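Local coordinates for Bd3460 (Bdellovibrio bacteriovorus, PDB 5CEC), which is an ankyrin-repeat immunity protein that binds the endopeptidase Bd3459 and probably protects the predator from its own enzyme during cell invasion, at residues L67-K80 / F102-L115. Numbering follows the deposited sequence.
With SO4 (sulfate ion), chain H.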
ATOM      1  N   LEU B  67      14.199 -12.750 -10.083  1.00 16.83           N
ATOM      2  CA  LEU B  67      13.119 -13.396  -9.349  1.00 17.10           C
ATOM      3  C   LEU B  67      13.013 -12.865  -7.925  1.00 16.95           C
ATOM      4  O   LEU B  67      11.901 -12.675  -7.414  1.00 16.10           O
ATOM      5  CB  LEU B  67      13.319 -14.917  -9.341  1.00 16.32           C
ATOM      6  CG  LEU B  67      12.178 -15.707  -8.712  1.00 16.68           C
ATOM      7  CD1 LEU B  67      10.914 -15.596  -9.521  1.00 17.53           C
ATOM      8  CD2 LEU B  67      12.566 -17.146  -8.481  1.00 17.62           C
ATOM      9  N   MET B  68      14.149 -12.688  -7.253  1.00 16.12           N
ATOM     10  CA  MET B  68      14.127 -12.122  -5.892  1.00 15.60           C
ATOM     11  C   MET B  68      13.515 -10.738  -5.880  1.00 16.42           C
ATOM     12  O   MET B  68      12.743 -10.423  -4.975  1.00 17.64           O
ATOM     13  CB  MET B  68      15.520 -12.064  -5.290  1.00 15.91           C
ATOM     14  CG  MET B  68      16.140 -13.402  -4.945  1.00 15.72           C
ATOM     15  SD  MET B  68      17.895 -13.109  -4.643  1.00 17.34           S
ATOM     16  CE  MET B  68      18.537 -14.740  -4.942  1.00 18.62           C
ATOM     17  N   ASN B  69      13.898  -9.910  -6.839  1.00 17.50           N
ATOM     18  CA  ASN B  69      13.319  -8.594  -6.965  1.00 18.96           C
ATOM     19  C   ASN B  69      11.813  -8.627  -7.173  1.00 18.75           C
ATOM     20  O   ASN B  69      11.087  -7.878  -6.522  1.00 19.57           O
ATOM     21  CB  ASN B  69      13.999  -7.848  -8.114  1.00 19.92           C
ATOM     22  CG  ASN B  69      15.283  -7.182  -7.704  1.00 21.51           C
ATOM     23  OD1 ASN B  69      15.256  -6.118  -7.114  1.00 26.14           O
ATOM     24  ND2 ASN B  69      16.415  -7.794  -8.024  1.00 21.64           N
ATOM     25  N   ALA B  70      11.328  -9.485  -8.077  1.00 17.75           N
ATOM     26  CA  ALA B  70       9.898  -9.590  -8.338  1.00 17.98           C
ATOM     27  C   ALA B  70       9.150 -10.079  -7.098  1.00 16.89           C
ATOM     28  O   ALA B  70       8.050  -9.618  -6.806  1.00 19.11           O
ATOM     29  CB  ALA B  70       9.645 -10.526  -9.497  1.00 19.10           C
ATOM     30  N   ALA B  71       9.728 -11.053  -6.402  1.00 16.64           N
ATOM     31  CA  ALA B  71       9.119 -11.610  -5.200  1.00 17.64           C
ATOM     32  C   ALA B  71       9.021 -10.579  -4.070  1.00 17.60           C
ATOM     33  O   ALA B  71       7.968 -10.456  -3.448  1.00 19.03           O
ATOM     34  CB  ALA B  71       9.875 -12.829  -4.735  1.00 18.20           C
ATOM     35  N   MET B  72      10.125  -9.877  -3.817  1.00 18.35           N
ATOM     36  CA  MET B  72      10.194  -8.847  -2.766  1.00 18.18           C
ATOM     37  C   MET B  72       9.177  -7.739  -3.020  1.00 18.97           C
ATOM     38  O   MET B  72       8.560  -7.230  -2.097  1.00 21.80           O
ATOM     39  CB  MET B  72      11.601  -8.237  -2.705  1.00 21.26           C
ATOM     40  CG  MET B  72      11.779  -7.041  -1.767  1.00 24.16           C
ATOM     41  SD  MET B  72      13.512  -6.611  -1.526  1.00 27.98           S
ATOM     42  CE  MET B  72      13.979  -6.678  -3.207  1.00 30.93           C
ATOM     43  N   GLY B  73       8.997  -7.395  -4.296  1.00 20.08           N
ATOM     44  CA  GLY B  73       8.057  -6.346  -4.675  1.00 21.67           C
ATOM     45  C   GLY B  73       6.610  -6.812  -4.796  1.00 21.30           C
ATOM     46  O   GLY B  73       5.744  -6.003  -5.129  1.00 23.19           O
ATOM     47  N   GLY B  74       6.357  -8.103  -4.550  1.00 19.36           N
ATOM     48  CA  GLY B  74       5.004  -8.637  -4.598  1.00 20.31           C
ATOM     49  C   GLY B  74       4.386  -8.649  -5.983  1.00 19.79           C
ATOM     50  O   GLY B  74       3.173  -8.465  -6.132  1.00 21.53           O
ATOM     51  N   ASN B  75       5.214  -8.900  -6.992  1.00 20.01           N
ATOM     52  CA  ASN B  75       4.824  -8.730  -8.382  1.00 20.74           C
ATOM     53  C   ASN B  75       4.551 -10.107  -8.971  1.00 20.03           C
ATOM     54  O   ASN B  75       5.407 -10.726  -9.589  1.00 22.11           O
ATOM     55  CB  ASN B  75       5.894  -7.941  -9.112  1.00 21.12           C
ATOM     56  CG  ASN B  75       6.081  -6.561  -8.505  1.00 20.70           C
ATOM     57  OD1 ASN B  75       5.102  -5.885  -8.181  1.00 24.09           O
ATOM     58  ND2 ASN B  75       7.315  -6.128  -8.368  1.00 23.03           N
ATOM     59  N   LEU B  76       3.324 -10.566  -8.761  1.00 21.17           N
ATOM     60  CA  LEU B  76       2.917 -11.902  -9.141  1.00 21.00           C
ATOM     61  C   LEU B  76       2.991 -12.195 -10.637  1.00 21.50           C
ATOM     62  O   LEU B  76       3.511 -13.244 -11.040  1.00 21.26           O
ATOM     63  CB  LEU B  76       1.519 -12.178  -8.620  1.00 22.26           C
ATOM     64  CG  LEU B  76       0.959 -13.565  -8.857  1.00 23.06           C
ATOM     65  CD1 LEU B  76       1.838 -14.645  -8.251  1.00 24.51           C
ATOM     66  CD2 LEU B  76      -0.432 -13.605  -8.259  1.00 25.90           C
ATOM     67  N   ASP B  77       2.498 -11.280 -11.469  1.00 21.72           N
ATOM     68  CA  ASP B  77       2.600 -11.482 -12.924  1.00 22.35           C
ATOM     69  C   ASP B  77       4.046 -11.611 -13.374  1.00 21.03           C
ATOM     70  O   ASP B  77       4.369 -12.452 -14.212  1.00 22.86           O
ATOM     71  CB  ASP B  77       1.876 -10.363 -13.688  1.00 24.62           C
ATOM     72  CG  ASP B  77       0.360 -10.541 -13.683  1.00 30.27           C
ATOM     73  OD1 ASP B  77      -0.129 -11.533 -13.105  1.00 36.99           O
ATOM     74  OD2 ASP B  77      -0.351  -9.694 -14.266  1.00 38.92           O
ATOM     75  N   ILE B  78       4.940 -10.812 -12.801  1.00 20.88           N
ATOM     76  CA  ILE B  78       6.354 -10.893 -13.168  1.00 19.68           C
ATOM     77  C   ILE B  78       6.955 -12.208 -12.665  1.00 20.15           C
ATOM     78  O   ILE B  78       7.685 -12.876 -13.399  1.00 19.77           O
ATOM     79  CB  ILE B  78       7.144  -9.681 -12.679  1.00 21.35           C
ATOM     80  CG1 ILE B  78       6.656  -8.409 -13.385  1.00 21.84           C
ATOM     81  CG2 ILE B  78       8.637  -9.901 -12.895  1.00 20.90           C
ATOM     82  CD1 ILE B  78       7.243  -7.121 -12.829  1.00 22.24           C
ATOM     83  N   VAL B  79       6.602 -12.630 -11.459  1.00 18.38           N
ATOM     84  CA  VAL B  79       7.065 -13.926 -10.954  1.00 18.24           C
ATOM     85  C   VAL B  79       6.589 -15.034 -11.890  1.00 18.47           C
ATOM     86  O   VAL B  79       7.365 -15.896 -12.242  1.00 19.65           O
ATOM     87  CB  VAL B  79       6.592 -14.170  -9.511  1.00 17.96           C
ATOM     88  CG1 VAL B  79       6.774 -15.616  -9.062  1.00 17.26           C
ATOM     89  CG2 VAL B  79       7.362 -13.260  -8.592  1.00 18.34           C
ATOM     90  N   LYS B  80       5.324 -14.998 -12.304  1.00 19.72           N
ATOM     91  CA  LYS B  80       4.808 -16.043 -13.184  1.00 20.15           C
ATOM     92  C   LYS B  80       5.563 -16.076 -14.511  1.00 21.30           C
ATOM     93  O   LYS B  80       5.881 -17.161 -15.034  1.00 22.40           O
ATOM     94  CB  LYS B  80       3.312 -15.841 -13.434  1.00 22.54           C
ATOM     95  CG  LYS B  80       2.409 -16.168 -12.264  1.00 25.15           C
ATOM     96  CD  LYS B  80       0.948 -15.873 -12.607  1.00 30.45           C
ATOM     97  CE  LYS B  80      -0.024 -16.458 -11.593  1.00 32.98           C
ATOM     98  NZ  LYS B  80      -1.440 -16.349 -12.073  1.00 37.96           N
ATOM     99  N   PHE B 102      12.144 -13.881   0.362  1.00 12.87           N
ATOM    100  CA  PHE B 102      11.799 -12.481   0.063  1.00 12.99           C
ATOM    101  C   PHE B 102      10.300 -12.256   0.052  1.00 13.42           C
ATOM    102  O   PHE B 102       9.819 -11.270   0.604  1.00 14.20           O
ATOM    103  CB  PHE B 102      12.405 -12.017  -1.255  1.00 13.77           C
ATOM    104  CG  PHE B 102      13.813 -11.555  -1.141  1.00 13.51           C
ATOM    105  CD1 PHE B 102      14.063 -10.289  -0.668  1.00 14.68           C
ATOM    106  CD2 PHE B 102      14.907 -12.364  -1.482  1.00 14.26           C
ATOM    107  CE1 PHE B 102      15.349  -9.822  -0.520  1.00 15.32           C
ATOM    108  CE2 PHE B 102      16.205 -11.864  -1.365  1.00 15.25           C
ATOM    109  CZ  PHE B 102      16.409 -10.595  -0.886  1.00 15.70           C
ATOM    110  N   ALA B 103       9.557 -13.178  -0.553  1.00 13.26           N
ATOM    111  CA  ALA B 103       8.110 -13.021  -0.656  1.00 14.35           C
ATOM    112  C   ALA B 103       7.480 -13.064   0.731  1.00 13.32           C
ATOM    113  O   ALA B 103       6.707 -12.180   1.096  1.00 13.80           O
ATOM    114  CB  ALA B 103       7.517 -14.102  -1.537  1.00 14.74           C
ATOM    115  N   VAL B 104       7.774 -14.105   1.503  1.00 12.71           N
ATOM    116  CA  VAL B 104       7.172 -14.245   2.831  1.00 13.22           C
ATOM    117  C   VAL B 104       7.519 -13.059   3.701  1.00 12.95           C
ATOM    118  O   VAL B 104       6.639 -12.451   4.345  1.00 13.58           O
ATOM    119  CB  VAL B 104       7.583 -15.591   3.461  1.00 13.54           C
ATOM    120  CG1 VAL B 104       7.275 -15.625   4.942  1.00 13.65           C
ATOM    121  CG2 VAL B 104       6.864 -16.706   2.703  1.00 14.24           C
ATOM    122  N   THR B 105       8.797 -12.690   3.743  1.00 13.51           N
ATOM    123  CA  THR B 105       9.223 -11.638   4.661  1.00 13.61           C
ATOM    124  C   THR B 105       8.725 -10.253   4.267  1.00 12.85           C
ATOM    125  O   THR B 105       8.655  -9.377   5.126  1.00 14.39           O
ATOM    126  CB  THR B 105      10.747 -11.580   4.819  1.00 13.36           C
ATOM    127  OG1 THR B 105      11.342 -11.347   3.555  1.00 13.50           O
ATOM    128  CG2 THR B 105      11.302 -12.871   5.438  1.00 13.32           C
ATOM    129  N   ASN B 106       8.367 -10.052   3.005  1.00 13.60           N
ATOM    130  CA  ASN B 106       7.757  -8.808   2.559  1.00 14.20           C
ATOM    131  C   ASN B 106       6.247  -8.882   2.409  1.00 14.13           C
ATOM    132  O   ASN B 106       5.655  -7.998   1.806  1.00 16.22           O
ATOM    133  CB  ASN B 106       8.441  -8.325   1.275  1.00 14.74           C
ATOM    134  CG  ASN B 106       9.827  -7.742   1.535  1.00 17.00           C
ATOM    135  OD1 ASN B 106       9.962  -6.534   1.842  1.00 21.04           O
ATOM    136  ND2 ASN B 106      10.864  -8.574   1.423  1.00 15.42           N
ATOM    137  N   ASP B 107       5.632  -9.900   3.019  1.00 13.31           N
ATOM    138  CA  ASP B 107       4.182 -10.081   3.046  1.00 14.97           C
ATOM    139  C   ASP B 107       3.562 -10.207   1.663  1.00 14.42           C
ATOM    140  O   ASP B 107       2.372  -9.955   1.486  1.00 16.92           O
ATOM    141  CB  ASP B 107       3.484  -8.976   3.858  1.00 15.71           C
ATOM    142  CG  ASP B 107       3.790  -9.015   5.339  1.00 17.18           C
ATOM    143  OD1 ASP B 107       4.736  -9.651   5.797  1.00 22.52           O
ATOM    144  OD2 ASP B 107       3.069  -8.396   6.121  1.00 19.01           O
ATOM    145  N   ALA B 108       4.338 -10.727   0.699  1.00 15.54           N
ATOM    146  CA  ALA B 108       3.837 -11.042  -0.632  1.00 15.26           C
ATOM    147  C   ALA B 108       3.393 -12.499  -0.648  1.00 15.03           C
ATOM    148  O   ALA B 108       4.012 -13.364  -1.247  1.00 15.78           O
ATOM    149  CB  ALA B 108       4.879 -10.774  -1.688  1.00 15.00           C
ATOM    150  N   TYR B 109       2.301 -12.763   0.052  1.00 16.08           N
ATOM    151  CA  TYR B 109       1.856 -14.126   0.267  1.00 15.91           C
ATOM    152  C   TYR B 109       1.180 -14.752  -0.945  1.00 16.64           C
ATOM    153  O   TYR B 109       1.242 -15.965  -1.099  1.00 17.81           O
ATOM    154  CB  TYR B 109       0.984 -14.191   1.520  1.00 15.95           C
ATOM    155  CG  TYR B 109       1.844 -14.177   2.768  1.00 16.07           C
ATOM    156  CD1 TYR B 109       2.572 -15.302   3.137  1.00 16.19           C
ATOM    157  CD2 TYR B 109       1.986 -13.029   3.567  1.00 16.64           C
ATOM    158  CE1 TYR B 109       3.383 -15.322   4.255  1.00 16.02           C
ATOM    159  CE2 TYR B 109       2.806 -13.032   4.687  1.00 15.24           C
ATOM    160  CZ  TYR B 109       3.497 -14.177   5.038  1.00 15.48           C
ATOM    161  OH  TYR B 109       4.288 -14.240   6.154  1.00 15.71           O
ATOM    162  N   ASP B 110       0.612 -13.940  -1.830  1.00 17.81           N
ATOM    163  CA  ASP B 110       0.219 -14.463  -3.147  1.00 18.82           C
ATOM    164  C   ASP B 110       1.415 -15.020  -3.937  1.00 17.67           C
ATOM    165  O   ASP B 110       1.350 -16.106  -4.546  1.00 19.36           O
ATOM    166  CB  ASP B 110      -0.536 -13.398  -3.971  1.00 21.07           C
ATOM    167  CG  ASP B 110       0.268 -12.019  -4.151  1.00 26.10           C
ATOM    168  OD1 ASP B 110       1.285 -11.678  -3.410  1.00 27.10           O
ATOM    169  OD2 ASP B 110      -0.154 -11.270  -5.070  1.00 33.87           O
ATOM    170  N   VAL B 111       2.514 -14.279  -3.907  1.00 17.24           N
ATOM    171  CA  VAL B 111       3.736 -14.708  -4.546  1.00 16.65           C
ATOM    172  C   VAL B 111       4.271 -15.959  -3.852  1.00 15.93           C
ATOM    173  O   VAL B 111       4.702 -16.929  -4.505  1.00 16.11           O
ATOM    174  CB  VAL B 111       4.793 -13.587  -4.573  1.00 16.63           C
ATOM    175  CG1 VAL B 111       6.135 -14.146  -5.009  1.00 16.73           C
ATOM    176  CG2 VAL B 111       4.369 -12.458  -5.504  1.00 17.90           C
ATOM    177  N   ALA B 112       4.241 -15.955  -2.533  1.00 14.86           N
ATOM    178  CA  ALA B 112       4.751 -17.106  -1.781  1.00 15.78           C
ATOM    179  C   ALA B 112       3.969 -18.363  -2.210  1.00 15.66           C
ATOM    180  O   ALA B 112       4.581 -19.425  -2.451  1.00 16.13           O
ATOM    181  CB  ALA B 112       4.607 -16.893  -0.277  1.00 15.79           C
ATOM    182  N   GLU B 113       2.635 -18.265  -2.286  1.00 17.22           N
ATOM    183  CA  GLU B 113       1.841 -19.406  -2.720  1.00 17.91           C
ATOM    184  C   GLU B 113       2.221 -19.888  -4.096  1.00 17.34           C
ATOM    185  O   GLU B 113       2.317 -21.100  -4.310  1.00 18.65           O
ATOM    186  CB  GLU B 113       0.337 -19.133  -2.647  1.00 17.79           C
ATOM    187  CG  GLU B 113      -0.173 -19.006  -1.220  1.00 19.71           C
ATOM    188  CD  GLU B 113      -0.065 -20.313  -0.482  1.00 23.60           C
ATOM    189  OE1 GLU B 113      -0.811 -21.253  -0.818  1.00 29.59           O
ATOM    190  OE2 GLU B 113       0.827 -20.419   0.370  1.00 25.86           O
ATOM    191  N   GLU B 114       2.431 -18.947  -5.013  1.00 17.32           N
ATOM    192  CA  GLU B 114       2.842 -19.268  -6.372  1.00 18.18           C
ATOM    193  C   GLU B 114       4.158 -20.018  -6.357  1.00 17.13           C
ATOM    194  O   GLU B 114       4.315 -20.998  -7.069  1.00 18.39           O
ATOM    195  CB  GLU B 114       2.947 -17.990  -7.209  1.00 18.55           C
ATOM    196  CG  GLU B 114       3.230 -18.211  -8.689  1.00 22.68           C
ATOM    197  CD  GLU B 114       2.057 -18.767  -9.482  1.00 25.64           C
ATOM    198  OE1 GLU B 114       0.896 -18.703  -9.019  1.00 32.15           O
ATOM    199  OE2 GLU B 114       2.317 -19.268 -10.592  1.00 33.64           O
ATOM    200  N   LEU B 115       5.128 -19.529  -5.589  1.00 15.87           N
ATOM    201  CA  LEU B 115       6.461 -20.132  -5.535  1.00 15.42           C
ATOM    202  C   LEU B 115       6.425 -21.526  -4.930  1.00 16.72           C
ATOM    203  O   LEU B 115       7.058 -22.467  -5.449  1.00 17.08           O
ATOM    204  CB  LEU B 115       7.457 -19.236  -4.799  1.00 14.87           C
ATOM    205  CG  LEU B 115       7.861 -17.978  -5.570  1.00 15.92           C
ATOM    206  CD1 LEU B 115       8.588 -17.040  -4.637  1.00 17.22           C
ATOM    207  CD2 LEU B 115       8.740 -18.275  -6.769  1.00 18.97           C
TER
HETATM  208  S   SO4 H 301       0.421  -8.452  -9.562  1.00 33.55           S
HETATM  209  O1  SO4 H 301      -0.806  -9.300  -9.471  1.00 39.33           O
HETATM  210  O2  SO4 H 301       1.249  -8.586  -8.331  1.00 30.89           O
HETATM  211  O3  SO4 H 301       1.201  -8.857 -10.736  1.00 32.99           O
HETATM  212  O4  SO4 H 301      -0.064  -7.050  -9.741  1.00 36.39           O
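The Phe-102 ring is flanked by Met-68 and Met-72, whose sulfurs lie on the same side of its plane, joining two helix-turn-helix units of the ankyrin-repeat stack. Both are Met-aromatic contacts with the sulfur oblique to the ring: Met-68 SD lies 5.0 Å from the Phe-102 ring centroid, and Met-72 SD lies 4.8 Å from the same centroid. Met-72 runs alongside Phe-102, and a bend at its last torsion (chi3 46°) brings SD against CD1 and CE1 of the ring, whereas the extended Met-68 meets CD2 and CE2. Nearer the Phe-102 backbone, Met-72 CG rests against the amide of Asn-106, whose ND2 donates a hydrogen bond to Phe-102 O; Tyr-388 of the Bd3459 chain packs on Met-72, and Trp-395 of that chain on Asn-106.

At the turn the Ala-108 methyl packs on the backbone, its CB 3.6 Å from CA of Gly-74, the positive-phi residue of a Schellman motif. Val-111 divides its branches: CG1 meets Ala-71 and Val-79 CG2, while CG2 faces the Gly-74 to Leu-76 backbone. Helices 76-80 and 109-115 then run nearly parallel, 18° apart, and Leu-76 CD1 meets Glu-114 CB at 3.7 Å.

A sulfate ion, probably from the crystallisation liquor and also hydrogen-bonded to Lys-154 of the Bd3459 chain, sits at the start of helix 76-80, accepting from Leu-76 N through O2 and, nearly straight at 170°, from Asp-77 N through O3 at 2.8 Å.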